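Local coordinates for protein AT5g51070/K3K7_27 (Arabidopsis thaliana, PDB 5GKM) that is a chaperone of the Clp family, probably an ATP-hydrolysing partner of the caseinolytic protease, represented here by its N-terminal domain, at residues E104-Y109 and Q116-E121; A44-P49 and L154-G159. One frame throughout, in Å; residues are numbered along the deposited sequence.

Contact 1 (E104-Y109 and Q116-E121); sequences EAAVEY and QYIAPE
A chi1 of -69° turns Ile118 CG1 anti to the carbonyl carbon and CG2 anti to the backbone N, so that both branches face the helix at Ala106 and Val107. Each branch then finds its own neighbour there. CG2 comes up to the methyl of Ala106, with CB and CG2 3.9 Å apart, while CG1 lies against the backbone of Val107, 3.9 Å from its CA. With chi1 at 176°, Val107 CG2 stands beside the backbone N, and from there lies 4.1 Å from Ile118 CG1. Because Val107 CB points away from 116-121, Ile118 meets the backbone at Val107 CA as closely as it meets any side chain; the two branched side chains cross obliquely. No hydrogen bond joins the segments; the contact is apolar and largely buried, an example of a loop residue closing down on a helix just before the chain starts the next one. Ala119 is the N-cap of helix 120-130, and its N is hydrogen-bonded to His122 ND1. Backbone hydrogen bonds tie Ile118 to Arg9 and Thr11, and its side chain also touches Phe10. The contact thus sets the connection leading into helix 120-130 against the body of helix 97-112, where Ala106 also packs on Ile123 and the N-terminal loop ahead of helix 12-27 runs alongside.

Contact 2 (A44-P49 and L154-G159); sequences AEDRDP and LTRLKG
A salt-bridge network at the surface, made by Asp46, Asp48 and Arg156, links the loop that follows helix 35-45 to the C-terminal helix 146-158 of the Clp N-terminal domain. The CA atoms of the segments come no closer than 11.1 Å, between Asp48 and Arg156, and the arginine spans the gap with a chain extended from CG to NE. Its NH2, the shared donor, bonds Asp46 OD2 at 3.0 Å, on the syn lone pair, and Asp48 OD2 at 2.9 Å, on the anti lone pair. Both bonds are bent (144° and 137°), the acceptors slightly out of the guanidinium plane. The Asp46 carboxylate sits at the guanidinium edge with its plane almost perpendicular (87°), and weak bonds from NH1 to OD2 and from NH2 to OD1 accompany the main one. Asp46 OD1 accepts from Asp48 N at 3.0 Å, an Asx turn that places the second aspartate beside the first, while Asp48 OD1 takes the N of Gln50. Asp46 OD2 has a further donor in Leu53 N, and Arg156 NH1 a further acid in Glu121. Among three carboxylates, the arginine probably stays charged and, with Arg13 sharing Glu121, offsets part of the repulsion between the acids.

Overall arrangement
Contact 1 is buried and purely apolar across its segments, whereas contact 2 is a surface contact held by charge. They differ in span as well: the nearest ends of the contact 1 segments are seven residues apart, those of contact 2 105, and contact 1 is nested within the long loop that contact 2 closes. Their centres are about 14 Å apart, and the two meet directly at Glu121, at the start of helix 120-130, which also packs its CB against Leu157 CG. Helix 120-130 is therefore common ground, set against both helix 97-112 and helix 146-158. Here the apolar contact is the buried one and the charged network lies at the surface, although the buried Glu121 carries its charge pairing inward.

Contact 1 (E104-Y109 and Q116-E121)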
loop_
_atom_site.group_PDB
_atom_site.type_symbol
_atom_site.label_atom_id
_atom_site.label_comp_id
_atom_site.label_asym_id
_atom_site.label_seq_id
_atom_site.Cartn_x
_atom_site.Cartn_y
_atom_site.Cartn_z
ATOM N N GLU A 104 4.217 10.101 2.578
ATOM C CA GLU A 104 4.532 11.238 3.455
ATOM C C GLU A 104 3.847 11.063 4.795
ATOM O O GLU A 104 4.429 11.299 5.786
ATOM C CB GLU A 104 4.217 12.623 2.839
ATOM C CG GLU A 104 4.379 13.805 3.809
ATOM C CD GLU A 104 5.797 14.032 4.373
ATOM O OE1 GLU A 104 6.763 13.539 3.824
ATOM O OE2 GLU A 104 5.938 14.749 5.385
ATOM N N ALA A 105 2.627 10.576 4.766
ATOM C CA ALA A 105 1.937 10.320 6.027
ATOM C C ALA A 105 2.660 9.270 6.863
ATOM O O ALA A 105 2.695 9.346 8.023
ATOM C CB ALA A 105 0.502 9.889 5.808
ATOM N N ALA A 106 3.178 8.255 6.197
ATOM C CA ALA A 106 3.869 7.209 6.892
ATOM C C ALA A 106 5.069 7.768 7.618
ATOM O O ALA A 106 5.350 7.415 8.716
ATOM C CB ALA A 106 4.336 6.145 5.909
ATOM N N VAL A 107 5.751 8.646 6.944
ATOM C CA VAL A 107 6.924 9.293 7.542
ATOM C C VAL A 107 6.522 10.129 8.761
ATOM O O VAL A 107 7.165 10.125 9.757
ATOM C CB VAL A 107 7.631 10.230 6.544
ATOM C CG1 VAL A 107 8.779 10.957 7.228
ATOM C CG2 VAL A 107 8.207 9.430 5.407
ATOM N N GLU A 108 5.443 10.857 8.591
ATOM C CA GLU A 108 4.960 11.678 9.702
ATOM C C GLU A 108 4.536 10.903 10.943
ATOM O O GLU A 108 4.866 11.244 12.023
ATOM C CB GLU A 108 3.847 12.607 9.223
ATOM C CG GLU A 108 4.382 13.682 8.270
ATOM C CD GLU A 108 3.321 14.424 7.513
ATOM O OE1 GLU A 108 2.181 14.365 7.892
ATOM O OE2 GLU A 108 3.627 15.109 6.544
ATOM N N TYR A 109 3.789 9.857 10.721
ATOM C CA TYR A 109 3.344 9.025 11.791
ATOM C C TYR A 109 4.554 8.424 12.498
ATOM O O TYR A 109 4.594 8.332 13.683
ATOM C CB TYR A 109 2.454 7.902 11.258
ATOM C CG TYR A 109 1.059 8.302 10.864
ATOM C CD1 TYR A 109 0.302 9.125 11.659
ATOM C CD2 TYR A 109 0.481 7.834 9.736
ATOM C CE1 TYR A 109 -0.967 9.479 11.306
ATOM C CE2 TYR A 109 -0.795 8.198 9.367
ATOM C CZ TYR A 109 -1.537 9.002 10.162
ATOM O OH TYR A 109 -2.794 9.346 9.816
ATOM N N GLN A 116 12.615 5.283 14.590
ATOM C CA GLN A 116 13.774 5.516 13.820
ATOM C C GLN A 116 13.599 5.097 12.362
ATOM O O GLN A 116 14.430 5.334 11.575
ATOM C CB GLN A 116 14.966 4.785 14.429
ATOM C CG GLN A 116 15.353 5.305 15.806
ATOM C CD GLN A 116 15.720 6.766 15.797
ATOM O OE1 GLN A 116 16.309 7.261 14.855
ATOM N NE2 GLN A 116 15.402 7.456 16.866
ATOM N N TYR A 117 12.505 4.448 12.068
ATOM C CA TYR A 117 12.310 3.809 10.788
ATOM C C TYR A 117 10.884 3.962 10.312
ATOM O O TYR A 117 10.053 4.210 11.076
ATOM C CB TYR A 117 12.628 2.320 10.854
ATOM C CG TYR A 117 11.899 1.534 11.940
ATOM C CD1 TYR A 117 10.624 1.119 11.758
ATOM C CD2 TYR A 117 12.510 1.211 13.147
ATOM C CE1 TYR A 117 9.937 0.431 12.697
ATOM C CE2 TYR A 117 11.854 0.490 14.089
ATOM C CZ TYR A 117 10.557 0.114 13.879
ATOM O OH TYR A 117 9.902 -0.592 14.845
ATOM N N ILE A 118 10.662 3.781 9.024
ATOM C CA ILE A 118 9.326 3.719 8.463
ATOM C C ILE A 118 9.146 2.281 8.000
ATOM O O ILE A 118 9.824 1.825 7.146
ATOM C CB ILE A 118 9.123 4.639 7.236
ATOM C CG1 ILE A 118 9.146 6.106 7.597
ATOM C CG2 ILE A 118 7.775 4.407 6.613
ATOM C CD1 ILE A 118 10.497 6.719 7.659
ATOM N N ALA A 119 8.251 1.597 8.660
ATOM C CA ALA A 119 7.922 0.233 8.377
ATOM C C ALA A 119 6.669 0.121 7.528
ATOM O O ALA A 119 5.978 1.009 7.344
ATOM C CB ALA A 119 7.777 -0.572 9.655
ATOM N N PRO A 120 6.406 -1.096 7.063
ATOM C CA PRO A 120 5.175 -1.294 6.292
ATOM C C PRO A 120 3.913 -0.896 7.098
ATOM O O PRO A 120 2.947 -0.481 6.564
ATOM C CB PRO A 120 5.171 -2.812 6.034
ATOM C CG PRO A 120 6.577 -3.172 5.989
ATOM C CD PRO A 120 7.201 -2.336 7.069
ATOM N N GLU A 121 4.012 -1.085 8.397
ATOM C CA GLU A 121 2.906 -0.781 9.261
ATOM C C GLU A 121 2.591 0.720 9.275
ATOM O O GLU A 121 1.496 1.090 9.335
ATOM C CB GLU A 121 3.153 -1.332 10.640
ATOM C CG GLU A 121 3.087 -2.828 10.637
ATOM C CD GLU A 121 4.346 -3.530 10.142
ATOM O OE1 GLU A 121 5.403 -2.995 10.043
ATOM O OE2 GLU A 121 4.197 -4.678 9.912
#

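Contact 2 (A44-P49 and L154-G159)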
loop_
_atom_site.group_PDB
_atom_site.type_symbol
_atom_site.label_atom_id
_atom_site.label_comp_id
_atom_site.label_asym_id
_atom_site.label_seq_id
_atom_site.Cartn_x
_atom_site.Cartn_y
_atom_site.Cartn_z
ATOM N N ALA A 44 1.231 -8.433 -0.457
ATOM C CA ALA A 44 2.190 -9.372 -0.976
ATOM C C ALA A 44 3.417 -9.544 -0.067
ATOM O O ALA A 44 4.018 -10.571 -0.015
ATOM C CB ALA A 44 2.612 -8.985 -2.376
ATOM N N GLU A 45 3.850 -8.467 0.532
ATOM C CA GLU A 45 5.017 -8.490 1.369
ATOM C C GLU A 45 4.824 -9.194 2.720
ATOM O O GLU A 45 5.728 -9.791 3.225
ATOM C CB GLU A 45 5.585 -7.078 1.519
ATOM C CG GLU A 45 6.931 -6.965 2.207
ATOM C CD GLU A 45 6.851 -7.138 3.704
ATOM O OE1 GLU A 45 5.836 -6.816 4.290
ATOM O OE2 GLU A 45 7.853 -7.558 4.231
ATOM N N ASP A 46 3.637 -9.052 3.291
ATOM C CA ASP A 46 3.459 -9.460 4.676
ATOM C C ASP A 46 3.532 -10.998 4.785
ATOM O O ASP A 46 2.832 -11.654 4.145
ATOM C CB ASP A 46 2.127 -8.881 5.159
ATOM C CG ASP A 46 1.873 -9.061 6.637
ATOM O OD1 ASP A 46 2.606 -9.738 7.299
ATOM O OD2 ASP A 46 0.963 -8.448 7.074
ATOM N N ARG A 47 4.429 -11.484 5.623
ATOM C CA ARG A 47 4.677 -12.902 5.796
ATOM C C ARG A 47 3.919 -13.451 6.994
ATOM O O ARG A 47 4.157 -14.533 7.382
ATOM C CB ARG A 47 6.181 -13.201 5.931
ATOM C CG ARG A 47 7.012 -12.872 4.695
ATOM C CD ARG A 47 8.491 -13.156 4.828
ATOM N NE ARG A 47 9.322 -12.496 3.842
ATOM C CZ ARG A 47 10.625 -12.664 3.722
ATOM N NH1 ARG A 47 11.274 -13.463 4.527
ATOM N NH2 ARG A 47 11.291 -11.997 2.834
ATOM N N ASP A 48 3.003 -12.688 7.548
ATOM C CA ASP A 48 2.229 -13.141 8.694
ATOM C C ASP A 48 1.439 -14.354 8.267
ATOM O O ASP A 48 0.784 -14.340 7.311
ATOM C CB ASP A 48 1.283 -12.024 9.120
ATOM C CG ASP A 48 0.526 -12.322 10.402
ATOM O OD1 ASP A 48 0.345 -13.500 10.678
ATOM O OD2 ASP A 48 0.124 -11.371 11.071
ATOM N N PRO A 49 1.508 -15.460 9.029
ATOM C CA PRO A 49 0.803 -16.682 8.640
ATOM C C PRO A 49 -0.689 -16.532 8.726
ATOM O O PRO A 49 -1.400 -17.257 8.107
ATOM C CB PRO A 49 1.346 -17.763 9.601
ATOM C CG PRO A 49 1.901 -17.036 10.706
ATOM C CD PRO A 49 2.343 -15.684 10.198
ATOM N N LEU A 154 -0.923 -0.661 14.178
ATOM C CA LEU A 154 -0.411 0.054 15.323
ATOM C C LEU A 154 0.033 -0.920 16.422
ATOM O O LEU A 154 1.003 -0.689 17.077
ATOM C CB LEU A 154 -1.435 1.047 15.841
ATOM C CG LEU A 154 -1.685 2.261 14.961
ATOM C CD1 LEU A 154 -2.909 3.009 15.351
ATOM C CD2 LEU A 154 -0.528 3.227 14.795
ATOM N N THR A 155 -0.712 -1.990 16.592
ATOM C CA THR A 155 -0.371 -3.014 17.548
ATOM C C THR A 155 0.955 -3.681 17.230
ATOM O O THR A 155 1.784 -3.846 18.096
ATOM C CB THR A 155 -1.512 -4.021 17.733
ATOM O OG1 THR A 155 -2.659 -3.339 18.212
ATOM C CG2 THR A 155 -1.138 -5.085 18.668
ATOM N N ARG A 156 1.196 -3.950 15.972
ATOM C CA ARG A 156 2.462 -4.492 15.582
ATOM C C ARG A 156 3.635 -3.585 15.903
ATOM O O ARG A 156 4.662 -4.016 16.316
ATOM C CB ARG A 156 2.483 -4.769 14.087
ATOM C CG ARG A 156 1.965 -6.110 13.706
ATOM C CD ARG A 156 2.307 -6.357 12.279
ATOM N NE ARG A 156 1.656 -7.479 11.705
ATOM C CZ ARG A 156 1.735 -7.828 10.431
ATOM N NH1 ARG A 156 2.460 -7.127 9.578
ATOM N NH2 ARG A 156 1.082 -8.852 10.019
ATOM N N LEU A 157 3.442 -2.310 15.722
ATOM C CA LEU A 157 4.516 -1.383 15.961
ATOM C C LEU A 157 4.914 -1.276 17.431
ATOM O O LEU A 157 5.936 -0.783 17.763
ATOM C CB LEU A 157 4.127 -0.013 15.444
ATOM C CG LEU A 157 4.087 0.121 13.927
ATOM C CD1 LEU A 157 3.284 1.321 13.502
ATOM C CD2 LEU A 157 5.489 0.232 13.379
ATOM N N LYS A 158 4.052 -1.747 18.282
ATOM C CA LYS A 158 4.371 -1.805 19.702
ATOM C C LYS A 158 5.293 -2.892 20.080
ATOM O O LYS A 158 5.961 -2.796 21.078
ATOM C CB LYS A 158 3.134 -2.031 20.516
ATOM C CG LYS A 158 2.300 -0.839 20.599
ATOM C CD LYS A 158 1.139 -1.150 21.470
ATOM C CE LYS A 158 0.251 0.056 21.432
ATOM N NZ LYS A 158 0.955 1.204 22.056
ATOM N N GLY A 159 5.301 -3.949 19.323
ATOM C CA GLY A 159 6.176 -5.046 19.600
ATOM C C GLY A 159 5.450 -6.132 20.343
ATOM O O GLY A 159 4.610 -5.847 21.163
#